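Local coordinates for translation initiation factor eIF2 assembly protein (Schizosaccharomyces pombe, PDB 4ZGP), which acts as an ATP-dependent folding chaperone that binds the gamma subunit of eIF2 and so allows it to assemble with the alpha and beta subunits, at residues Leu133-Ala138 and Leu142-Ser147; Gln99-Ala104 and Phe178-Lys183; Lys52-Thr57 and Pro114-Ser119; Ser36-Phe41 and Thr45-Val50. All coordinates share one frame; numbering follows the deposited sequence.

Interaction 1: residues Leu133-Ala138 and Leu142-Ser147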
loop_
_atom_site.group_PDB
_atom_site.type_symbol
_atom_site.label_atom_id
_atom_site.label_comp_id
_atom_site.label_asym_id
_atom_site.label_seq_id
_atom_site.Cartn_x
_atom_site.Cartn_y
_atom_site.Cartn_z
ATOM N N LEU A 133 -12.679 3.739 -4.959
ATOM C CA LEU A 133 -12.228 3.420 -3.618
ATOM C C LEU A 133 -12.709 4.472 -2.622
ATOM O O LEU A 133 -12.613 4.279 -1.411
ATOM C CB LEU A 133 -10.696 3.327 -3.560
ATOM C CG LEU A 133 -10.048 2.052 -4.100
ATOM C CD1 LEU A 133 -8.543 2.196 -4.043
ATOM C CD2 LEU A 133 -10.488 0.890 -3.267
ATOM N N LYS A 134 -13.203 5.584 -3.148
ATOM C CA LYS A 134 -13.677 6.686 -2.321
ATOM C C LYS A 134 -14.825 6.261 -1.404
ATOM O O LYS A 134 -15.826 5.736 -1.862
ATOM C CB LYS A 134 -14.117 7.839 -3.210
ATOM C CG LYS A 134 -14.535 9.109 -2.480
ATOM C CD LYS A 134 -15.002 10.142 -3.506
ATOM C CE LYS A 134 -15.208 11.516 -2.899
ATOM N NZ LYS A 134 -15.694 12.487 -3.946
ATOM N N CYS A 135 -14.664 6.482 -0.102
ATOM C CA CYS A 135 -15.699 6.127 0.867
ATOM C C CYS A 135 -16.027 7.371 1.663
ATOM O O CYS A 135 -15.115 8.084 2.095
ATOM C CB CYS A 135 -15.246 5.014 1.811
ATOM S SG CYS A 135 -14.864 3.454 1.003
ATOM N N THR A 136 -17.318 7.630 1.867
ATOM C CA THR A 136 -17.733 8.821 2.610
ATOM C C THR A 136 -18.465 8.480 3.905
ATOM O O THR A 136 -18.748 9.361 4.713
ATOM C CB THR A 136 -18.648 9.719 1.757
ATOM O OG1 THR A 136 -19.773 8.949 1.290
ATOM C CG2 THR A 136 -17.884 10.259 0.566
ATOM N N THR A 137 -18.783 7.210 4.105
ATOM C CA THR A 137 -19.453 6.782 5.330
ATOM C C THR A 137 -18.809 5.515 5.847
ATOM O O THR A 137 -18.060 4.856 5.120
ATOM C CB THR A 137 -20.960 6.506 5.110
ATOM O OG1 THR A 137 -21.114 5.320 4.325
ATOM C CG2 THR A 137 -21.625 7.664 4.372
ATOM N N ALA A 138 -19.104 5.157 7.091
ATOM C CA ALA A 138 -18.554 3.924 7.645
ATOM C C ALA A 138 -19.087 2.706 6.909
ATOM O O ALA A 138 -18.394 1.689 6.766
ATOM C CB ALA A 138 -18.860 3.819 9.145
ATOM N N LEU A 142 -16.709 -0.202 5.325
ATOM C CA LEU A 142 -16.833 -1.576 5.790
ATOM C C LEU A 142 -17.186 -2.529 4.657
ATOM O O LEU A 142 -16.689 -3.654 4.598
ATOM C CB LEU A 142 -17.891 -1.660 6.902
ATOM C CG LEU A 142 -17.472 -1.000 8.223
ATOM C CD1 LEU A 142 -18.655 -0.791 9.163
ATOM C CD2 LEU A 142 -16.416 -1.846 8.897
ATOM N N LEU A 143 -18.050 -2.074 3.761
ATOM C CA LEU A 143 -18.465 -2.909 2.643
ATOM C C LEU A 143 -17.259 -3.191 1.745
ATOM O O LEU A 143 -17.011 -4.336 1.346
ATOM C CB LEU A 143 -19.601 -2.224 1.876
ATOM C CG LEU A 143 -20.394 -3.000 0.834
ATOM C CD1 LEU A 143 -21.870 -2.651 0.951
ATOM C CD2 LEU A 143 -19.895 -2.622 -0.528
ATOM N N LEU A 144 -16.477 -2.150 1.475
ATOM C CA LEU A 144 -15.305 -2.295 0.618
ATOM C C LEU A 144 -14.257 -3.221 1.249
ATOM O O LEU A 144 -13.702 -4.100 0.582
ATOM C CB LEU A 144 -14.707 -0.917 0.318
ATOM C CG LEU A 144 -13.559 -0.790 -0.684
ATOM C CD1 LEU A 144 -13.944 -1.316 -2.075
ATOM C CD2 LEU A 144 -13.134 0.665 -0.782
ATOM N N LEU A 145 -13.998 -3.045 2.538
ATOM C CA LEU A 145 -13.021 -3.895 3.215
ATOM C C LEU A 145 -13.469 -5.347 3.299
ATOM O O LEU A 145 -12.654 -6.259 3.169
ATOM C CB LEU A 145 -12.735 -3.382 4.630
ATOM C CG LEU A 145 -12.041 -2.020 4.727
ATOM C CD1 LEU A 145 -11.873 -1.639 6.192
ATOM C CD2 LEU A 145 -10.691 -2.052 4.020
ATOM N N LYS A 146 -14.759 -5.556 3.547
ATOM C CA LYS A 146 -15.297 -6.910 3.669
ATOM C C LYS A 146 -15.196 -7.691 2.352
ATOM O O LYS A 146 -15.098 -8.922 2.362
ATOM C CB LYS A 146 -16.759 -6.859 4.139
ATOM C CG LYS A 146 -17.328 -8.198 4.582
ATOM C CD LYS A 146 -18.816 -8.102 4.899
ATOM C CE LYS A 146 -19.665 -8.672 3.765
ATOM N NZ LYS A 146 -21.125 -8.661 4.074
ATOM N N SER A 147 -15.199 -6.985 1.223
ATOM C CA SER A 147 -15.290 -7.663 -0.076
ATOM C C SER A 147 -13.945 -7.913 -0.741
ATOM O O SER A 147 -13.877 -8.516 -1.816
ATOM C CB SER A 147 -16.168 -6.854 -1.021
ATOM O OG SER A 147 -17.335 -6.457 -0.344
#
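Leu-144 reaches from the helix toward the loop that leads into it, and its CD2 methyl touches two side chains there. CD2 of Leu-133 lies 3.6 Å from CD2 of Leu-144, the two leucines crossing at about a right angle, and SG of Cys-135 meets the same Leu-144 CD2 at 3.7 Å. The Leu-144 side chain is extended opposite its own backbone N (chi1 -173°), which carries the methyl out from the helix to the loop. At the other end of the contact the bond is a helical one: Leu-142 N donates to Ala-138 O at 2.9 Å. The Leu-142 side chain also lies close to that oxygen, CG being 3.2 Å from Ala-138 O. Further out, Thr-137 is the N-cap of helix 138-146, its OG1 bonded to Glu-140 N, while Glu-140 OE1 turns back to Thr-136 N, one residue before the cap. Pro-114 of strand 112-115 packs against both Cys-135 and Leu-144, and Leu-133 continues to the bound ADP. The contact thus joins a capped helix start to a loop lining the nucleotide pocket of an ATP-grasp fold.

Interaction 2: residues Gln99-Ala104 and Phe178-Lys183. With ADP (adenosine-5'-diphosphate), chain C.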
loop_
_atom_site.group_PDB
_atom_site.type_symbol
_atom_site.label_atom_id
_atom_site.label_comp_id
_atom_site.label_asym_id
_atom_site.label_seq_id
_atom_site.Cartn_x
_atom_site.Cartn_y
_atom_site.Cartn_z
ATOM N N GLN A 99 -19.192 5.412 14.848
ATOM C CA GLN A 99 -18.967 6.842 15.088
ATOM C C GLN A 99 -17.477 7.196 15.050
ATOM O O GLN A 99 -17.089 8.272 14.562
ATOM C CB GLN A 99 -19.570 7.257 16.431
ATOM C CG GLN A 99 -21.085 7.165 16.489
ATOM C CD GLN A 99 -21.763 8.046 15.460
ATOM O OE1 GLN A 99 -21.332 9.173 15.218
ATOM N NE2 GLN A 99 -22.827 7.532 14.848
ATOM N N LEU A 100 -16.654 6.284 15.551
ATOM C CA LEU A 100 -15.204 6.462 15.548
ATOM C C LEU A 100 -14.688 6.579 14.117
ATOM O O LEU A 100 -13.906 7.474 13.783
ATOM C CB LEU A 100 -14.523 5.294 16.266
ATOM C CG LEU A 100 -13.053 5.456 16.667
ATOM C CD1 LEU A 100 -12.829 6.789 17.360
ATOM C CD2 LEU A 100 -12.627 4.313 17.581
ATOM N N ILE A 101 -15.162 5.681 13.267
ATOM C CA ILE A 101 -14.805 5.705 11.858
ATOM C C ILE A 101 -15.278 6.974 11.186
ATOM O O ILE A 101 -14.529 7.616 10.463
ATOM C CB ILE A 101 -15.380 4.482 11.153
ATOM C CG1 ILE A 101 -14.718 3.224 11.727
ATOM C CG2 ILE A 101 -15.229 4.597 9.638
ATOM C CD1 ILE A 101 -15.286 1.941 11.185
ATOM N N GLU A 102 -16.517 7.384 11.448
ATOM C CA GLU A 102 -17.004 8.546 10.730
ATOM C C GLU A 102 -16.444 9.848 11.306
ATOM O O GLU A 102 -16.435 10.882 10.632
ATOM C CB GLU A 102 -18.536 8.529 10.697
ATOM C CG GLU A 102 -19.002 7.497 9.659
ATOM C CD GLU A 102 -20.491 7.206 9.667
ATOM O OE1 GLU A 102 -21.203 7.704 10.571
ATOM O OE2 GLU A 102 -20.940 6.472 8.748
ATOM N N LYS A 103 -15.946 9.796 12.532
ATOM C CA LYS A 103 -15.219 10.932 13.083
ATOM C C LYS A 103 -13.943 11.155 12.264
ATOM O O LYS A 103 -13.640 12.274 11.831
ATOM C CB LYS A 103 -14.889 10.693 14.558
ATOM C CG LYS A 103 -13.929 11.707 15.164
ATOM C CD LYS A 103 -13.675 11.433 16.644
ATOM C CE LYS A 103 -14.714 12.128 17.505
ATOM N NZ LYS A 103 -14.698 13.601 17.263
ATOM N N ALA A 104 -13.216 10.070 12.037
ATOM C CA ALA A 104 -12.004 10.109 11.220
ATOM C C ALA A 104 -12.281 10.602 9.795
ATOM O O ALA A 104 -11.539 11.422 9.255
ATOM C CB ALA A 104 -11.361 8.739 11.196
ATOM N N PHE A 178 -4.028 -5.803 14.423
ATOM C CA PHE A 178 -4.582 -5.275 13.189
ATOM C C PHE A 178 -4.976 -3.810 13.402
ATOM O O PHE A 178 -5.251 -3.379 14.527
ATOM C CB PHE A 178 -5.782 -6.113 12.731
ATOM C CG PHE A 178 -5.408 -7.478 12.249
ATOM C CD1 PHE A 178 -4.788 -7.645 11.018
ATOM C CD2 PHE A 178 -5.668 -8.597 13.018
ATOM C CE1 PHE A 178 -4.433 -8.899 10.567
ATOM C CE2 PHE A 178 -5.330 -9.867 12.567
ATOM C CZ PHE A 178 -4.701 -10.016 11.338
ATOM N N GLU A 179 -4.973 -3.037 12.323
ATOM C CA GLU A 179 -5.255 -1.612 12.403
ATOM C C GLU A 179 -6.155 -1.250 11.246
ATOM O O GLU A 179 -6.074 -1.859 10.181
ATOM C CB GLU A 179 -3.957 -0.793 12.369
ATOM C CG GLU A 179 -3.133 -1.076 11.117
ATOM C CD GLU A 179 -1.672 -0.704 11.263
ATOM O OE1 GLU A 179 -1.132 -0.841 12.375
ATOM O OE2 GLU A 179 -1.062 -0.291 10.256
ATOM N N LEU A 180 -7.036 -0.285 11.474
ATOM C CA LEU A 180 -7.862 0.261 10.427
ATOM C C LEU A 180 -7.293 1.602 9.999
ATOM O O LEU A 180 -7.236 2.561 10.775
ATOM C CB LEU A 180 -9.319 0.416 10.894
ATOM C CG LEU A 180 -10.216 1.159 9.907
ATOM C CD1 LEU A 180 -10.240 0.448 8.584
ATOM C CD2 LEU A 180 -11.633 1.288 10.469
ATOM N N VAL A 181 -6.875 1.656 8.746
ATOM C CA VAL A 181 -6.300 2.856 8.187
ATOM C C VAL A 181 -7.325 3.564 7.325
ATOM O O VAL A 181 -7.928 2.964 6.451
ATOM C CB VAL A 181 -5.042 2.528 7.332
ATOM C CG1 VAL A 181 -4.468 3.794 6.729
ATOM C CG2 VAL A 181 -4.006 1.799 8.183
ATOM N N LEU A 182 -7.511 4.848 7.581
ATOM C CA LEU A 182 -8.325 5.682 6.719
ATOM C C LEU A 182 -7.441 6.774 6.115
ATOM O O LEU A 182 -7.021 7.711 6.791
ATOM C CB LEU A 182 -9.496 6.290 7.517
ATOM C CG LEU A 182 -10.389 5.234 8.170
ATOM C CD1 LEU A 182 -11.399 5.879 9.108
ATOM C CD2 LEU A 182 -11.105 4.371 7.105
ATOM N N LYS A 183 -7.139 6.640 4.831
ATOM C CA LYS A 183 -6.373 7.656 4.125
ATOM C C LYS A 183 -7.274 8.708 3.550
ATOM O O LYS A 183 -8.298 8.370 2.979
ATOM C CB LYS A 183 -5.566 7.004 3.003
ATOM C CG LYS A 183 -4.663 5.917 3.580
ATOM C CD LYS A 183 -3.823 5.282 2.537
ATOM C CE LYS A 183 -4.675 4.581 1.516
ATOM N NZ LYS A 183 -3.832 4.392 0.310
HETATM P PB ADP C . -1.235 -1.202 -2.714
HETATM O O1B ADP C . 0.202 -0.808 -2.412
HETATM O O2B ADP C . -1.766 -2.316 -1.830
HETATM O O3B ADP C . -1.464 -1.320 -4.207
HETATM P PA ADP C . -1.895 1.602 -2.400
HETATM O O1A ADP C . -0.524 1.773 -3.005
HETATM O O2A ADP C . -2.304 2.271 -1.098
HETATM O O3A ADP C . -2.185 0.022 -2.218
HETATM O "O5'" ADP C . -2.947 2.059 -3.523
HETATM C "C5'" ADP C . -3.686 1.127 -4.313
HETATM C "C4'" ADP C . -4.338 1.969 -5.396
HETATM O "O4'" ADP C . -5.428 2.701 -4.832
HETATM C "C3'" ADP C . -3.357 3.001 -5.931
HETATM O "O3'" ADP C . -2.791 2.578 -7.175
HETATM C "C2'" ADP C . -4.165 4.271 -6.092
HETATM O "O2'" ADP C . -4.556 4.464 -7.454
HETATM C "C1'" ADP C . -5.407 4.071 -5.247
HETATM N N9 ADP C . -5.276 4.936 -4.049
HETATM C C8 ADP C . -4.503 4.666 -2.974
HETATM N N7 ADP C . -4.600 5.659 -2.048
HETATM C C5 ADP C . -5.453 6.589 -2.533
HETATM C C6 ADP C . -6.002 7.879 -2.055
HETATM N N6 ADP C . -5.628 8.360 -0.840
HETATM N N1 ADP C . -6.872 8.543 -2.861
HETATM C C2 ADP C . -7.234 8.035 -4.060
HETATM N N3 ADP C . -6.776 6.867 -4.558
HETATM C C4 ADP C . -5.898 6.108 -3.851
#
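Ile-101 and Ala-104 of helix 95-107 pack on Leu-180 and Leu-182 of strand 180-184, a helix-on-sheet layer in this ATP-grasp protein. The short segments run nearly in the same direction, their axes 9.9 Å apart at an angle of 28°. The side-chain contacts between helix and strand are apolar. CD1 of Ile-101 meets CD2 of Leu-180 at 3.8 Å, and the two side chains cross at about a right angle. Two residues further along the strand, Leu-182 sends CD1 against the helix, where it lies 3.5 Å from Ala-104 CB and 4.1 Å from Ile-101 CG2. The small alanine lets the leucine methyl come close to the helix backbone, and the same CD1 rests 3.8 Å from Ile-101 O. The polar contact with the nucleotide is made near the strand's end by Lys-183. This residue, next to Leu-182, points to the opposite side of the sheet from the leucines and binds ADP, whose remaining polar partners include Glu-184 O, Phe-186 N and Lys-122. Its chain bends at chi3 (-63°), bringing the ammonium group between base and phosphate. There Lys-183 NZ donates at 2.8 Å to N7 of the adenine and at 3.0 Å to O2A of the alpha-phosphate.

Interaction 3: residues Lys52-Thr57 and Pro114-Ser119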
loop_
_atom_site.group_PDB
_atom_site.type_symbol
_atom_site.label_atom_id
_atom_site.label_comp_id
_atom_site.label_asym_id
_atom_site.label_seq_id
_atom_site.Cartn_x
_atom_site.Cartn_y
_atom_site.Cartn_z
ATOM N N LYS A 52 -6.106 1.949 15.889
ATOM C CA LYS A 52 -5.280 0.831 16.304
ATOM C C LYS A 52 -5.299 0.690 17.827
ATOM O O LYS A 52 -5.054 1.659 18.534
ATOM C CB LYS A 52 -3.845 1.021 15.812
ATOM C CG LYS A 52 -2.947 -0.201 15.986
ATOM C CD LYS A 52 -1.508 0.142 15.616
ATOM C CE LYS A 52 -0.569 -1.065 15.735
ATOM N NZ LYS A 52 -0.995 -2.213 14.890
ATOM N N PRO A 53 -5.613 -0.512 18.328
ATOM C CA PRO A 53 -6.013 -1.652 17.497
ATOM C C PRO A 53 -7.398 -1.476 16.884
ATOM O O PRO A 53 -8.177 -0.623 17.307
ATOM C CB PRO A 53 -5.999 -2.829 18.473
ATOM C CG PRO A 53 -6.159 -2.212 19.813
ATOM C CD PRO A 53 -5.476 -0.881 19.747
ATOM N N ILE A 54 -7.681 -2.272 15.867
ATOM C CA ILE A 54 -8.973 -2.233 15.203
ATOM C C ILE A 54 -10.055 -2.698 16.182
ATOM O O ILE A 54 -9.852 -3.663 16.915
ATOM C CB ILE A 54 -8.953 -3.110 13.916
ATOM C CG1 ILE A 54 -10.196 -2.874 13.065
ATOM C CG2 ILE A 54 -8.773 -4.593 14.258
ATOM C CD1 ILE A 54 -10.040 -3.405 11.671
ATOM N N PRO A 55 -11.191 -1.981 16.232
ATOM C CA PRO A 55 -12.300 -2.403 17.100
ATOM C C PRO A 55 -12.716 -3.834 16.812
ATOM O O PRO A 55 -12.859 -4.206 15.649
ATOM C CB PRO A 55 -13.414 -1.418 16.748
ATOM C CG PRO A 55 -12.677 -0.173 16.345
ATOM C CD PRO A 55 -11.427 -0.655 15.633
ATOM N N ALA A 56 -12.887 -4.629 17.864
ATOM C CA ALA A 56 -13.172 -6.050 17.720
ATOM C C ALA A 56 -14.458 -6.339 16.938
ATOM O O ALA A 56 -14.532 -7.338 16.214
ATOM C CB ALA A 56 -13.241 -6.706 19.093
ATOM N N THR A 57 -15.476 -5.489 17.076
ATOM C CA THR A 57 -16.722 -5.745 16.353
ATOM C C THR A 57 -16.512 -5.515 14.858
ATOM O O THR A 57 -17.136 -6.178 14.034
ATOM C CB THR A 57 -17.897 -4.877 16.856
ATOM O OG1 THR A 57 -17.639 -3.491 16.597
ATOM C CG2 THR A 57 -18.101 -5.089 18.352
ATOM N N PRO A 114 -9.933 3.294 2.612
ATOM C CA PRO A 114 -9.610 2.449 3.764
ATOM C C PRO A 114 -8.601 1.364 3.430
ATOM O O PRO A 114 -8.563 0.940 2.278
ATOM C CB PRO A 114 -10.947 1.812 4.107
ATOM C CG PRO A 114 -11.592 1.645 2.714
ATOM C CD PRO A 114 -11.174 2.868 1.943
ATOM N N LYS A 115 -7.818 0.920 4.407
ATOM C CA LYS A 115 -6.986 -0.290 4.226
ATOM C C LYS A 115 -6.705 -0.874 5.614
ATOM O O LYS A 115 -6.972 -0.214 6.619
ATOM C CB LYS A 115 -5.681 0.030 3.470
ATOM C CG LYS A 115 -4.739 0.973 4.208
ATOM C CD LYS A 115 -3.458 1.305 3.404
ATOM C CE LYS A 115 -2.468 0.136 3.448
ATOM N NZ LYS A 115 -1.232 0.367 2.617
ATOM N N LEU A 116 -6.223 -2.112 5.694
ATOM C CA LEU A 116 -5.726 -2.603 6.975
ATOM C C LEU A 116 -4.210 -2.428 6.963
ATOM O O LEU A 116 -3.707 -1.497 6.330
ATOM C CB LEU A 116 -6.146 -4.047 7.254
ATOM C CG LEU A 116 -7.658 -4.323 7.253
ATOM C CD1 LEU A 116 -7.951 -5.715 7.772
ATOM C CD2 LEU A 116 -8.456 -3.270 8.044
ATOM N N ASN A 117 -3.484 -3.281 7.682
ATOM C CA ASN A 117 -2.082 -2.989 7.915
ATOM C C ASN A 117 -1.276 -2.929 6.633
ATOM O O ASN A 117 -0.332 -2.148 6.549
ATOM C CB ASN A 117 -1.436 -4.019 8.855
ATOM C CG ASN A 117 -2.203 -4.203 10.178
ATOM O OD1 ASN A 117 -3.427 -4.383 10.187
ATOM N ND2 ASN A 117 -1.473 -4.179 11.295
ATOM N N TRP A 118 -1.620 -3.749 5.643
ATOM C CA TRP A 118 -0.778 -3.776 4.435
ATOM C C TRP A 118 -1.506 -3.475 3.133
ATOM O O TRP A 118 -0.968 -2.750 2.300
ATOM C CB TRP A 118 -0.071 -5.126 4.264
ATOM C CG TRP A 118 0.774 -5.515 5.433
ATOM C CD1 TRP A 118 2.085 -5.171 5.665
ATOM C CD2 TRP A 118 0.362 -6.308 6.539
ATOM N NE1 TRP A 118 2.505 -5.709 6.865
ATOM C CE2 TRP A 118 1.470 -6.429 7.411
ATOM C CE3 TRP A 118 -0.839 -6.953 6.875
ATOM C CZ2 TRP A 118 1.407 -7.143 8.599
ATOM C CZ3 TRP A 118 -0.899 -7.667 8.050
ATOM C CH2 TRP A 118 0.221 -7.758 8.903
ATOM N N SER A 119 -2.704 -4.029 2.953
ATOM C CA SER A 119 -3.316 -4.070 1.625
ATOM C C SER A 119 -4.539 -3.157 1.457
ATOM O O SER A 119 -5.466 -3.183 2.258
ATOM C CB SER A 119 -3.715 -5.509 1.287
ATOM O OG SER A 119 -2.633 -6.398 1.496
#
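Ile-54 and Leu-116 meet through their end methyls, crossing at about a right angle. From CB, which is directed toward 114-119, the Ile-54 side chain extends through CG1, set opposite the backbone N (chi1 -169°), and the nearly straight continuation to CD1 brings that methyl 4.0 Å from Leu-116 CD2. The apolar touch is made by the CD1 tip. Leu-180 of the central strand also packs on Ile-54, while helix 149-157 packs on Leu-116. Beside this pair, Lys-52 NZ comes to 4.1 Å from Asn-117 ND2, two donors brought together by shared surroundings: the lysine forms a salt bridge with Glu-179 and the amide bonds through OD1 to Glu-179 N, while both groups also bond Ser-177. Across the turn, Lys-115 NZ donates to Trp-118 O from above the carbonyl plane and also pairs with Asp-258. The contact joins connections leaving the two edge strands of the three-stranded antiparallel sheet, beside the ATP-binding residues Lys-115 and Trp-118 of the ATP-grasp site.

Interaction 4: residues Ser36-Phe41 and Thr45-Val50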
loop_
_atom_site.group_PDB
_atom_site.type_symbol
_atom_site.label_atom_id
_atom_site.label_comp_id
_atom_site.label_asym_id
_atom_site.label_seq_id
_atom_site.Cartn_x
_atom_site.Cartn_y
_atom_site.Cartn_z
ATOM N N SER A 36 3.660 1.406 10.983
ATOM C CA SER A 36 5.101 1.435 11.187
ATOM C C SER A 36 5.784 2.476 10.306
ATOM O O SER A 36 6.746 3.095 10.723
ATOM C CB SER A 36 5.719 0.048 10.944
ATOM O OG SER A 36 5.215 -0.898 11.872
ATOM N N TRP A 37 5.317 2.691 9.088
ATOM C CA TRP A 37 6.063 3.627 8.263
ATOM C C TRP A 37 5.396 4.985 8.151
ATOM O O TRP A 37 6.060 5.980 7.835
ATOM C CB TRP A 37 6.339 3.024 6.877
ATOM C CG TRP A 37 5.145 2.649 6.042
ATOM C CD1 TRP A 37 4.603 1.404 5.898
ATOM C CD2 TRP A 37 4.368 3.519 5.216
ATOM N NE1 TRP A 37 3.535 1.447 5.050
ATOM C CE2 TRP A 37 3.362 2.731 4.611
ATOM C CE3 TRP A 37 4.405 4.890 4.948
ATOM C CZ2 TRP A 37 2.401 3.266 3.755
ATOM C CZ3 TRP A 37 3.451 5.420 4.082
ATOM C CH2 TRP A 37 2.462 4.606 3.503
ATOM N N TYR A 38 4.100 5.049 8.436
ATOM C CA TYR A 38 3.390 6.331 8.344
ATOM C C TYR A 38 4.011 7.310 9.333
ATOM O O TYR A 38 4.216 8.472 9.018
ATOM C CB TYR A 38 1.890 6.182 8.619
ATOM C CG TYR A 38 1.158 7.505 8.537
ATOM C CD1 TYR A 38 0.919 8.107 7.310
ATOM C CD2 TYR A 38 0.734 8.167 9.686
ATOM C CE1 TYR A 38 0.258 9.330 7.229
ATOM C CE2 TYR A 38 0.081 9.391 9.608
ATOM C CZ TYR A 38 -0.149 9.966 8.375
ATOM O OH TYR A 38 -0.803 11.182 8.264
ATOM N N SER A 39 4.313 6.782 10.518
ATOM C CA SER A 39 5.042 7.462 11.583
ATOM C C SER A 39 6.369 8.039 11.105
ATOM O O SER A 39 6.648 9.220 11.294
ATOM C CB SER A 39 5.293 6.474 12.721
ATOM O OG SER A 39 5.595 5.197 12.158
ATOM N N LEU A 40 7.177 7.195 10.470
ATOM C CA LEU A 40 8.433 7.637 9.866
ATOM C C LEU A 40 8.307 8.751 8.846
ATOM O O LEU A 40 9.137 9.654 8.810
ATOM C CB LEU A 40 9.124 6.461 9.168
ATOM C CG LEU A 40 9.566 5.297 10.035
ATOM C CD1 LEU A 40 10.253 4.224 9.164
ATOM C CD2 LEU A 40 10.514 5.816 11.141
ATOM N N PHE A 41 7.299 8.644 7.985
ATOM C CA PHE A 41 7.266 9.397 6.749
ATOM C C PHE A 41 6.028 10.287 6.619
ATOM O O PHE A 41 5.584 10.573 5.514
ATOM C CB PHE A 41 7.355 8.402 5.566
ATOM C CG PHE A 41 8.596 7.550 5.626
ATOM C CD1 PHE A 41 9.805 8.145 5.877
ATOM C CD2 PHE A 41 8.529 6.180 5.495
ATOM C CE1 PHE A 41 10.981 7.389 5.973
ATOM C CE2 PHE A 41 9.690 5.413 5.570
ATOM C CZ PHE A 41 10.911 6.026 5.814
ATOM N N THR A 45 3.811 11.754 2.877
ATOM C CA THR A 45 2.746 10.839 2.495
ATOM C C THR A 45 1.407 11.518 2.742
ATOM O O THR A 45 1.289 12.366 3.633
ATOM C CB THR A 45 2.864 9.488 3.286
ATOM O OG1 THR A 45 1.933 8.520 2.784
ATOM C CG2 THR A 45 2.597 9.715 4.745
ATOM N N PRO A 46 0.404 11.195 1.927
ATOM C CA PRO A 46 -0.873 11.896 2.118
ATOM C C PRO A 46 -1.487 11.624 3.482
ATOM O O PRO A 46 -1.297 10.559 4.081
ATOM C CB PRO A 46 -1.744 11.340 0.994
ATOM C CG PRO A 46 -0.749 10.922 -0.079
ATOM C CD PRO A 46 0.384 10.336 0.730
ATOM N N LYS A 47 -2.217 12.615 3.990
ATOM C CA LYS A 47 -2.754 12.528 5.341
ATOM C C LYS A 47 -3.607 11.281 5.575
ATOM O O LYS A 47 -4.350 10.832 4.691
ATOM C CB LYS A 47 -3.583 13.785 5.654
ATOM C CG LYS A 47 -4.046 13.873 7.097
ATOM C CD LYS A 47 -4.788 15.190 7.360
ATOM C CE LYS A 47 -5.123 15.363 8.842
ATOM N NZ LYS A 47 -6.235 16.341 9.045
ATOM N N ALA A 48 -3.506 10.734 6.776
ATOM C CA ALA A 48 -4.245 9.528 7.125
ATOM C C ALA A 48 -4.497 9.461 8.617
ATOM O O ALA A 48 -3.786 10.095 9.405
ATOM C CB ALA A 48 -3.480 8.259 6.648
ATOM N N LYS A 49 -5.525 8.713 9.008
ATOM C CA LYS A 49 -5.768 8.415 10.417
ATOM C C LYS A 49 -5.679 6.929 10.622
ATOM O O LYS A 49 -6.100 6.144 9.769
ATOM C CB LYS A 49 -7.148 8.906 10.882
ATOM C CG LYS A 49 -7.351 10.404 10.764
ATOM C CD LYS A 49 -6.685 11.151 11.910
ATOM C CE LYS A 49 -6.957 12.649 11.834
ATOM N NZ LYS A 49 -6.359 13.389 12.986
ATOM N N VAL A 50 -5.125 6.523 11.754
ATOM C CA VAL A 50 -5.044 5.106 12.052
ATOM C C VAL A 50 -5.834 4.746 13.301
ATOM O O VAL A 50 -5.626 5.329 14.363
ATOM C CB VAL A 50 -3.571 4.652 12.229
ATOM C CG1 VAL A 50 -3.510 3.164 12.451
ATOM C CG2 VAL A 50 -2.771 5.011 10.999
HETATM O O HOH W 1 0.611 12.822 6.223
#
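The hydroxyl of Tyr-38 is gripped by backbone and water: Ala-48 N donates to Tyr-38 OH at 3.1 Å, with an N-H...O angle of 143°, and a water lies 3.0 Å from the same OH. That water donates to Thr-45 O at 2.7 Å, so the phenol spans the chain from Thr-45 to Ala-48. With CG opposite the backbone N (chi1 179°), the tyrosine ring reaches away from the helix to the stretch that leads into the strand. Along the way CE1 packs 3.4 Å from Thr-45 CG2 and 3.9 Å from Ala-48 CB, and Pro-46 O comes in at the ring edge. A short helix-to-strand connection joins helix 34-40 to edge strand 48-51 of the three-stranded antiparallel sheet in the ATP-grasp fold. A phenylalanine in place of Tyr-38 would probably keep much of the ring packing but leave Ala-48 N and the bridging water without their shared oxygen. Thr-45 faces two ways: CG2 lies 3.2 Å from Phe-41 O, while OG1 sits in the plane of the Trp-37 indole at its edge, 3.7 Å from CZ3. That hydroxyl is hydrogen-bonded to Leu-256 O, and Trp-37 in turn packs on Asp-258.

Interactions 2, 3 and 4 all reach the three-stranded sheet: 2 covers its middle strand, 180-184, with a helix, 3 joins connections from its two edge strands, and 4 ties edge strand 48-51 to the preceding helix. Interaction 1 belongs to the same helical layer as 2, where Ala-138 N bonds Glu-102 OE2 and Leu-145 packs on Leu-180. All four are largely buried, though 3 includes exposed Lys-52 and 4 has exposed Lys-47 at its margin. Chemistry follows place: 2 joins its segments through apolar side chains, 1 adds a helical backbone bond, 4 relies on a phenol and water, and 3 pairs a small apolar touch with polar groups answered by Glu-179.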